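Side-chain contacts in arabinogalactan endo-1,4-beta-galactosidase (Ignisphaera aggregans, PDB 7OSK), which probably hydrolyses internal beta-1,4-galactosidic links of arabinogalactan, the chain described here being the calcium-binding family 53 catalytic domain of a longer protein: residues Val75-Leu79 with Leu80-Lys84; Trp141-Pro144 with Ser145-Ser148; Trp168-Asn171 with Ala172-Met176; Ala328-Ile331 with Arg332-Ala336. One frame throughout, in Å; residues are numbered along the deposited sequence.

Interaction 1. Residues Val75-Leu79 with Leu80-Lys84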
# COMPACT_ATOMS: atom_id res chain seq x y z
N VAL A 75 25.28 -7.03 6.68
CA VAL A 75 25.86 -5.94 7.46
C VAL A 75 24.82 -4.83 7.61
O VAL A 75 23.97 -4.65 6.74
CB VAL A 75 27.15 -5.39 6.80
CG1 VAL A 75 26.84 -4.42 5.66
CG2 VAL A 75 28.04 -4.73 7.84
N GLU A 76 24.89 -4.09 8.71
CA GLU A 76 23.86 -3.09 9.02
C GLU A 76 23.95 -1.89 8.08
O GLU A 76 25.01 -1.29 7.92
CB GLU A 76 23.98 -2.62 10.47
CG GLU A 76 22.92 -1.61 10.88
CD GLU A 76 23.05 -1.17 12.32
OE1 GLU A 76 23.88 -1.74 13.05
OE2 GLU A 76 22.31 -0.24 12.73
N ARG A 77 22.81 -1.56 7.47
CA ARG A 77 22.73 -0.44 6.53
C ARG A 77 21.47 0.37 6.76
O ARG A 77 20.57 -0.04 7.49
CB ARG A 77 22.75 -0.95 5.08
CG ARG A 77 23.95 -1.79 4.71
CD ARG A 77 25.00 -0.99 3.97
NE ARG A 77 24.47 -0.36 2.77
CZ ARG A 77 24.25 -1.00 1.62
NH1 ARG A 77 24.51 -2.29 1.51
NH2 ARG A 77 23.76 -0.33 0.58
N ASP A 78 21.40 1.53 6.12
CA ASP A 78 20.17 2.31 6.07
C ASP A 78 19.16 1.54 5.23
O ASP A 78 19.47 1.13 4.11
CB ASP A 78 20.42 3.70 5.49
CG ASP A 78 19.26 4.65 5.69
OD1 ASP A 78 18.09 4.19 5.68
OD2 ASP A 78 19.51 5.86 5.85
N LEU A 79 17.96 1.33 5.76
CA LEU A 79 16.93 0.55 5.08
C LEU A 79 16.69 1.03 3.65
O LEU A 79 16.64 0.23 2.72
CB LEU A 79 15.62 0.60 5.87
CG LEU A 79 14.38 0.03 5.18
CD1 LEU A 79 14.56 -1.44 4.84
CD2 LEU A 79 13.16 0.23 6.05
N LEU A 80 16.54 2.34 3.49
CA LEU A 80 16.25 2.91 2.17
C LEU A 80 17.39 2.64 1.19
O LEU A 80 17.16 2.50 -0.01
CB LEU A 80 16.00 4.41 2.29
CG LEU A 80 14.67 4.82 2.93
CD1 LEU A 80 14.63 6.33 3.14
CD2 LEU A 80 13.49 4.37 2.09
N ASP A 81 18.61 2.57 1.70
CA ASP A 81 19.76 2.23 0.86
C ASP A 81 19.67 0.77 0.42
O ASP A 81 20.02 0.44 -0.72
CB ASP A 81 21.08 2.49 1.59
CG ASP A 81 21.38 3.97 1.76
OD1 ASP A 81 20.94 4.77 0.91
OD2 ASP A 81 22.06 4.33 2.74
N ILE A 82 19.21 -0.10 1.32
CA ILE A 82 19.07 -1.51 0.99
C ILE A 82 18.01 -1.70 -0.09
O ILE A 82 18.18 -2.49 -1.01
CB ILE A 82 18.70 -2.35 2.23
CG1 ILE A 82 19.77 -2.20 3.32
CG2 ILE A 82 18.53 -3.82 1.85
CD1 ILE A 82 19.44 -2.90 4.62
N LEU A 83 16.91 -0.96 0.04
CA LEU A 83 15.82 -1.05 -0.93
C LEU A 83 16.24 -0.52 -2.29
O LEU A 83 15.95 -1.13 -3.32
CB LEU A 83 14.59 -0.29 -0.43
CG LEU A 83 13.93 -0.83 0.84
CD1 LEU A 83 12.74 0.03 1.23
CD2 LEU A 83 13.51 -2.28 0.67
N LYS A 84 16.94 0.61 -2.30
CA LYS A 84 17.33 1.26 -3.55
C LYS A 84 18.28 0.37 -4.34
O LYS A 84 18.10 0.19 -5.55
CB LYS A 84 17.99 2.62 -3.28
CG LYS A 84 18.07 3.53 -4.50
CD LYS A 84 16.69 3.85 -5.09
CE LYS A 84 16.78 4.78 -6.29
NZ LYS A 84 15.45 4.99 -6.91

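Interaction 2. Residues Trp141-Pro144 with Ser145-Ser148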
# COMPACT_ATOMS: atom_id res chain seq x y z
N TRP A 141 -6.65 1.09 11.23
CA TRP A 141 -6.83 0.26 10.04
C TRP A 141 -8.15 0.51 9.32
O TRP A 141 -9.20 0.60 9.95
CB TRP A 141 -6.74 -1.22 10.39
CG TRP A 141 -5.44 -1.63 11.02
CD1 TRP A 141 -5.21 -1.85 12.34
CD2 TRP A 141 -4.20 -1.87 10.35
NE1 TRP A 141 -3.90 -2.22 12.54
CE2 TRP A 141 -3.26 -2.23 11.33
CE3 TRP A 141 -3.79 -1.81 9.01
CZ2 TRP A 141 -1.94 -2.54 11.02
CZ3 TRP A 141 -2.48 -2.12 8.70
CH2 TRP A 141 -1.57 -2.47 9.70
N ALA A 142 -8.08 0.60 7.99
CA ALA A 142 -9.27 0.75 7.17
C ALA A 142 -9.20 -0.18 5.96
O ALA A 142 -8.17 -0.28 5.28
CB ALA A 142 -9.43 2.19 6.72
N ASP A 143 -10.30 -0.88 5.71
CA ASP A 143 -10.43 -1.76 4.56
C ASP A 143 -11.93 -1.93 4.30
O ASP A 143 -12.74 -1.30 4.98
CB ASP A 143 -9.73 -3.10 4.82
CG ASP A 143 -10.26 -3.80 6.04
OD1 ASP A 143 -11.40 -4.32 5.99
OD2 ASP A 143 -9.54 -3.85 7.06
N PRO A 144 -12.33 -2.75 3.31
CA PRO A 144 -13.76 -2.83 3.01
C PRO A 144 -14.64 -3.43 4.11
O PRO A 144 -15.84 -3.55 3.89
CB PRO A 144 -13.81 -3.71 1.76
CG PRO A 144 -12.48 -3.52 1.12
CD PRO A 144 -11.53 -3.42 2.27
N SER A 145 -14.06 -3.79 5.26
CA SER A 145 -14.84 -4.34 6.37
C SER A 145 -14.91 -3.36 7.54
O SER A 145 -15.76 -3.49 8.41
CB SER A 145 -14.24 -5.67 6.83
OG SER A 145 -12.98 -5.48 7.46
N LYS A 146 -14.02 -2.37 7.54
CA LYS A 146 -14.01 -1.34 8.57
C LYS A 146 -13.50 -0.02 7.99
O LYS A 146 -12.41 0.04 7.44
CB LYS A 146 -13.16 -1.77 9.77
CG LYS A 146 -11.71 -2.14 9.43
CD LYS A 146 -11.12 -3.05 10.49
CE LYS A 146 -9.65 -3.36 10.21
NZ LYS A 146 -8.96 -4.00 11.38
N GLN A 147 -14.32 1.02 8.12
CA GLN A 147 -13.95 2.36 7.66
C GLN A 147 -14.36 3.39 8.71
O GLN A 147 -15.20 4.24 8.46
CB GLN A 147 -14.63 2.68 6.32
CG GLN A 147 -14.14 1.83 5.14
CD GLN A 147 -12.83 2.33 4.55
OE1 GLN A 147 -12.39 3.45 4.81
NE2 GLN A 147 -12.20 1.48 3.74
N SER A 148 -13.75 3.29 9.88
CA SER A 148 -14.12 4.14 11.00
C SER A 148 -13.76 5.60 10.75
O SER A 148 -12.62 5.92 10.40
CB SER A 148 -13.43 3.67 12.29
OG SER A 148 -13.86 2.37 12.65
O HOH W 1 -11.03 2.28 9.86

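Interaction 3. Residues Trp168-Asn171 with Ala172-Met176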
# COMPACT_ATOMS: atom_id res chain seq x y z
N TRP A 168 -8.32 19.06 6.38
CA TRP A 168 -7.30 18.17 6.92
C TRP A 168 -6.35 17.72 5.82
O TRP A 168 -5.13 17.72 6.01
CB TRP A 168 -7.94 16.95 7.60
CG TRP A 168 -6.93 16.06 8.24
CD1 TRP A 168 -6.41 16.17 9.49
CD2 TRP A 168 -6.29 14.92 7.64
NE1 TRP A 168 -5.49 15.17 9.72
CE2 TRP A 168 -5.40 14.39 8.60
CE3 TRP A 168 -6.39 14.30 6.40
CZ2 TRP A 168 -4.62 13.27 8.35
CZ3 TRP A 168 -5.61 13.18 6.15
CH2 TRP A 168 -4.73 12.68 7.12
N THR A 169 -6.90 17.33 4.68
CA THR A 169 -6.10 16.89 3.54
C THR A 169 -5.20 18.02 3.05
O THR A 169 -4.03 17.80 2.73
CB THR A 169 -6.98 16.41 2.37
OG1 THR A 169 -7.83 15.35 2.82
CG2 THR A 169 -6.12 15.92 1.22
N TYR A 170 -5.76 19.22 2.98
CA TYR A 170 -5.00 20.38 2.53
C TYR A 170 -3.82 20.62 3.45
O TYR A 170 -2.67 20.66 3.01
CB TYR A 170 -5.90 21.62 2.48
CG TYR A 170 -5.16 22.88 2.08
CD1 TYR A 170 -4.92 23.17 0.74
CD2 TYR A 170 -4.71 23.78 3.03
CE1 TYR A 170 -4.24 24.31 0.37
CE2 TYR A 170 -4.04 24.93 2.67
CZ TYR A 170 -3.81 25.19 1.33
OH TYR A 170 -3.13 26.33 0.97
N ASN A 171 -4.10 20.77 4.74
CA ASN A 171 -3.07 21.00 5.74
C ASN A 171 -2.11 19.82 5.85
O ASN A 171 -0.92 20.00 6.11
CB ASN A 171 -3.70 21.29 7.10
CG ASN A 171 -4.29 22.69 7.19
OD1 ASN A 171 -3.72 23.65 6.67
ND2 ASN A 171 -5.44 22.81 7.85
N ALA A 172 -2.63 18.61 5.66
CA ALA A 172 -1.80 17.41 5.68
C ALA A 172 -0.74 17.49 4.59
O ALA A 172 0.45 17.37 4.88
CB ALA A 172 -2.65 16.16 5.51
N LEU A 173 -1.16 17.71 3.35
CA LEU A 173 -0.22 17.78 2.24
C LEU A 173 0.62 19.05 2.29
O LEU A 173 1.76 19.06 1.82
CB LEU A 173 -0.97 17.70 0.91
CG LEU A 173 -1.67 16.36 0.63
CD1 LEU A 173 -2.46 16.42 -0.66
CD2 LEU A 173 -0.68 15.21 0.59
N LYS A 174 0.07 20.12 2.87
CA LYS A 174 0.85 21.34 3.08
C LYS A 174 1.97 21.08 4.09
O LYS A 174 3.03 21.70 4.02
CB LYS A 174 -0.04 22.48 3.57
CG LYS A 174 -0.45 23.48 2.48
CD LYS A 174 0.75 24.25 1.95
CE LYS A 174 0.35 25.26 0.89
NZ LYS A 174 1.53 25.83 0.20
N TYR A 175 1.71 20.18 5.03
CA TYR A 175 2.71 19.80 6.02
C TYR A 175 3.86 19.02 5.36
O TYR A 175 5.03 19.29 5.62
CB TYR A 175 2.07 18.97 7.14
CG TYR A 175 3.04 18.42 8.17
CD1 TYR A 175 3.66 17.19 7.97
CD2 TYR A 175 3.32 19.12 9.33
CE1 TYR A 175 4.54 16.68 8.91
CE2 TYR A 175 4.20 18.62 10.27
CZ TYR A 175 4.81 17.40 10.05
OH TYR A 175 5.69 16.89 10.99
N MET A 176 3.50 18.08 4.50
CA MET A 176 4.50 17.24 3.84
C MET A 176 5.34 18.04 2.85
O MET A 176 6.54 17.78 2.68
CB MET A 176 3.82 16.08 3.11
CG MET A 176 2.83 15.30 3.96
SD MET A 176 2.31 13.74 3.23
CE MET A 176 3.83 12.80 3.34

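Interaction 4. Residues Ala328-Ile331 with Arg332-Ala336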
# COMPACT_ATOMS: atom_id res chain seq x y z
N ALA A 328 9.63 -14.84 -4.75
CA ALA A 328 10.23 -14.09 -5.84
C ALA A 328 9.55 -14.42 -7.16
O ALA A 328 9.31 -13.54 -7.99
CB ALA A 328 11.72 -14.36 -5.92
N SER A 329 9.26 -15.71 -7.36
CA SER A 329 8.60 -16.16 -8.59
C SER A 329 7.25 -15.47 -8.75
O SER A 329 6.88 -15.06 -9.85
CB SER A 329 8.42 -17.68 -8.57
OG SER A 329 9.67 -18.34 -8.51
N PHE A 330 6.53 -15.34 -7.65
CA PHE A 330 5.23 -14.68 -7.67
C PHE A 330 5.35 -13.20 -8.04
O PHE A 330 4.58 -12.70 -8.87
CB PHE A 330 4.54 -14.81 -6.31
CG PHE A 330 3.48 -13.77 -6.07
CD1 PHE A 330 2.34 -13.74 -6.85
CD2 PHE A 330 3.63 -12.82 -5.07
CE1 PHE A 330 1.36 -12.78 -6.64
CE2 PHE A 330 2.66 -11.87 -4.85
CZ PHE A 330 1.52 -11.84 -5.64
N ILE A 331 6.31 -12.51 -7.45
CA ILE A 331 6.49 -11.08 -7.68
C ILE A 331 6.87 -10.80 -9.13
O ILE A 331 6.28 -9.92 -9.78
CB ILE A 331 7.56 -10.47 -6.75
CG1 ILE A 331 7.09 -10.53 -5.30
CG2 ILE A 331 7.87 -9.02 -7.14
CD1 ILE A 331 8.13 -10.09 -4.28
N ARG A 332 7.85 -11.53 -9.65
CA ARG A 332 8.27 -11.38 -11.03
C ARG A 332 7.10 -11.62 -11.98
O ARG A 332 6.94 -10.90 -12.97
CB ARG A 332 9.42 -12.33 -11.36
CG ARG A 332 9.95 -12.22 -12.79
CD ARG A 332 9.87 -13.55 -13.53
NE ARG A 332 8.54 -13.80 -14.09
CZ ARG A 332 8.23 -13.72 -15.38
NH1 ARG A 332 9.14 -13.38 -16.29
NH2 ARG A 332 6.99 -13.97 -15.78
N ASP A 333 6.29 -12.63 -11.68
CA ASP A 333 5.17 -12.99 -12.54
C ASP A 333 4.04 -11.97 -12.46
O ASP A 333 3.29 -11.79 -13.42
CB ASP A 333 4.65 -14.39 -12.17
CG ASP A 333 5.63 -15.49 -12.54
OD1 ASP A 333 6.58 -15.21 -13.30
OD2 ASP A 333 5.44 -16.63 -12.08
N LEU A 334 3.92 -11.30 -11.31
CA LEU A 334 2.92 -10.25 -11.15
C LEU A 334 3.32 -9.02 -11.96
O LEU A 334 2.48 -8.41 -12.62
CB LEU A 334 2.75 -9.89 -9.67
CG LEU A 334 1.59 -8.94 -9.35
CD1 LEU A 334 0.25 -9.61 -9.61
CD2 LEU A 334 1.67 -8.46 -7.91
N ILE A 335 4.60 -8.67 -11.90
CA ILE A 335 5.13 -7.57 -12.70
C ILE A 335 4.96 -7.89 -14.18
O ILE A 335 4.58 -7.03 -14.98
CB ILE A 335 6.63 -7.32 -12.39
CG1 ILE A 335 6.78 -6.78 -10.96
CG2 ILE A 335 7.23 -6.33 -13.40
CD1 ILE A 335 8.22 -6.48 -10.54
N ALA A 336 5.24 -9.14 -14.55
CA ALA A 336 5.10 -9.57 -15.93
C ALA A 336 3.64 -9.54 -16.36
O ALA A 336 3.30 -8.99 -17.41
CB ALA A 336 5.68 -10.97 -16.11

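Interaction 1. Residues Val75-Leu79 with Leu80-Lys84
Leu80 gives its backbone N-H to the carboxylate of Asp78, the residue just ahead of helix 79-85. Leu80 N lies 3.3 Å from Asp78 OD1 and approaches from above the carboxylate plane, 37° out of it. Asp78 can offer that oxygen because its CG stands anti to the backbone N (chi1 -167°), and a short acidic side chain suits a place where helix amides lack carbonyl partners. The Leu80 side chain itself packs on Phe120 and Ala124 of helix 114-126.

Asp81 comes next. Its N makes a weak bond to Asp78 O, while its OD2 rests 3.3 Å from Asp78 CB. The two carboxylates stay apart, with Asp78 OD2 and Asp81 OD2 separated by 4.3 Å, and Asp78 OD2 also has a weak, long ion pair with Lys127. Arg77 NH2 reaches to 4.0 Å from Asp81 CB, but its guanidinium is paired with Glu85 and Asp71. An alanine in place of Asp81 removes a carboxylate beside the first turn, and would probably weaken the favourable charge at the helix start and leave Asp78 CB without the oxygen that lies against it.

Ile82 N closes the first helical turn on Asp78 O at 3.1 Å. Its CG1 lies against Arg77 CB at 3.7 Å.

Leu83 N bonds Leu79 O at 2.9 Å, and Leu83 CG meets Leu79 CD1 at 4.1 Å; Leu83 also packs on Ile91 of strand 90-95. Asp78 is thus a side-chain N-cap, and with the first-turn bonds and packing that follow it starts helix 79-85, an outer helix of the (beta/alpha)8, or TIM, barrel.

Interaction 2. Residues Trp141-Pro144 with Ser145-Ser148
Lys146 runs back across Asp143 toward Trp141, and its chain can be followed outward. At CB the torsion places CG between the backbone N and the carbonyl carbon (chi1 56°), which turns the chain toward Asp143. CG then lies 3.6 Å from Asp143 OD2, and CD passes the same oxygen. CE reaches two groups, Asp143 OD2 at 3.2 Å and Trp141 CB at 3.6 Å. NZ ends beside Trp141 CB, 4.4 Å from Asp143 OD2 and so beyond a salt bridge; it is hydrogen-bonded to a hexane-1,6-diol molecule, probably from the crystallisation liquor. A long extended side chain suits this place, since its methylenes can cover both neighbours.

Asp143 organises the turn. Its OD1 accepts from Ser145 N at 2.8 Å, an Asx turn, and also from Ser145 OG, whose modelled distance is too short to trust in detail. Proline suits the next position, its ring holding phi near the value a type I turn needs. Asp143 N to Lys146 O (2.9 Å) and Lys146 N to Asp143 O form a single antiparallel hydrogen-bonded pair closing a type I turn. An alanine in place of Asp143 would probably leave Ser145 N without its side-chain acceptor and the Lys146 methylenes uncovered on one side.

Gln147 NE2 adds a weak bond to Asp143 O, its stronger partner being Asn190 O. One water spans Trp141 O and Ser148 N. The whole turn lies in the loop between strand 130-135 and helix 158-178, beyond the carboxyl end of that barrel strand, with Asn190 and Asn194 of the loop after strand 185-188 bonded to its backbone.

Interaction 3. Residues Trp168-Asn171 with Ala172-Met176
Ala172 N donates to Trp168 O at 2.7 Å with an N-H...O angle of 145°, the shortest backbone bond joining 168-171 to 172-176. The same pair also meets through its side chains. Trp168 has CG anti to its backbone N (chi1 -177°), and this swings the indole along the helix until the methyl of Ala172 sits over one face of the six-membered ring. Ala172 CB is 4.2 Å from the centroid of that ring and almost on its normal, a CH-pi contact. A small residue fits well here, because the flat indole can lie close to the helix surface; Ala172 also touches Phe135 of strand 130-135, whose ring meets that of Trp168 with the planes nearly perpendicular.

All this belongs to helix 158-178 of the (beta/alpha)8 barrel, and the i to i+4 spacing brings each pair to the same side. Leu173 N bonds Thr169 O at 2.9 Å in an almost straight line (171°). Beside that bond the two side chains point the same way, with Thr169 CG2 4.1 Å from Leu173 CD1, and both pack on Val220 of helix 206-223. The Thr169 hydroxyl is buried yet satisfied, bonded to Val165 O and to the Tyr137 hydroxyl.

Toward the outer side, Lys174 lies alongside Tyr170. Its CG rests over one face of the ring, 4.1 Å from the centroid, in a second CH-pi contact, while Lys174 CE reaches Tyr170 OH at 3.6 Å. The lysine thus spends its methylenes on the aromatic face and carries its charge beyond. Tyr175, whose N bonds Asn171 O at 2.8 Å, turns its ring the other way to stack on His179.

Interaction 4. Residues Ala328-Ile331 with Arg332-Ala336
The Phe330 ring meets Leu334 through its far end, Phe330 CZ lying 4.1 Å from Leu334 CD2. The two side chains run side by side in the same direction; CG anti to the backbone N (chi1 159° for Phe330) turns both toward the barrel, where they touch Thr293 of strand 287-293. Large apolar residues suit this buried side. The other flat groups pair up on a more polar side: the guanidinium of Arg332 bends back at chi2 and chi3 to form a salt bridge with the neighbouring carboxylate. Arg332 NE approaches Asp333 OD1 nearly along the C-O bond, and that oxygen lies 18° out of the guanidinium plane; Arg332 NH2 adds a weak bond to it at 2.8 Å. Asp333 OD2 is bonded to the Tyr320 hydroxyl, and partners on both oxygens should limit the carboxylate's rotation.

These residues lie in the middle of helix 324-342, which packs against strands 287-293 and 346-352 in the TIM barrel. The helical bonds joining its turns include Arg332 N to Ala328 O at 3.0 Å, close to straight at 177°, and Asp333 N to Ser329 O at 3.1 Å. Ser329 is short enough to fold its hydroxyl back onto the helix, where OG bonds Gln325 O.

Ile335 N takes Ile331 O at 3.0 Å, and the same carbonyl receives a weaker bond from Leu334 N. Ile331 CG2 touches Ile335 CD1 at 4.3 Å, a loose contact between branched side chains. From there Ile331 packs on Tyr351 and Ile335 on Ile349, both of strand 346-352, while Val390 of helix 390-393 covers Ile331 and the Arg332 side chain.

How the interactions relate
All four interactions are local and follow one another along one TIM-barrel domain without touching. Interaction 1 is the start of an outer helix; interactions 3 and 4 lie within outer helices, their centres 35 Å apart on opposite sides of the chain's centre. Interaction 2 lies in the loop leading from strand 130-135 to helix 158-178, and interaction 3 on that helix, nearest atoms about 11 Å apart. Interaction 2 is thus beyond the carboxyl ends of the strands, the face where TIM-barrel enzymes carry their active sites. Of the four, only it comes near the calcium site, without touching it: the Trp141 side chain is about 9 Å from that of Asn370 and 13 Å from the ion.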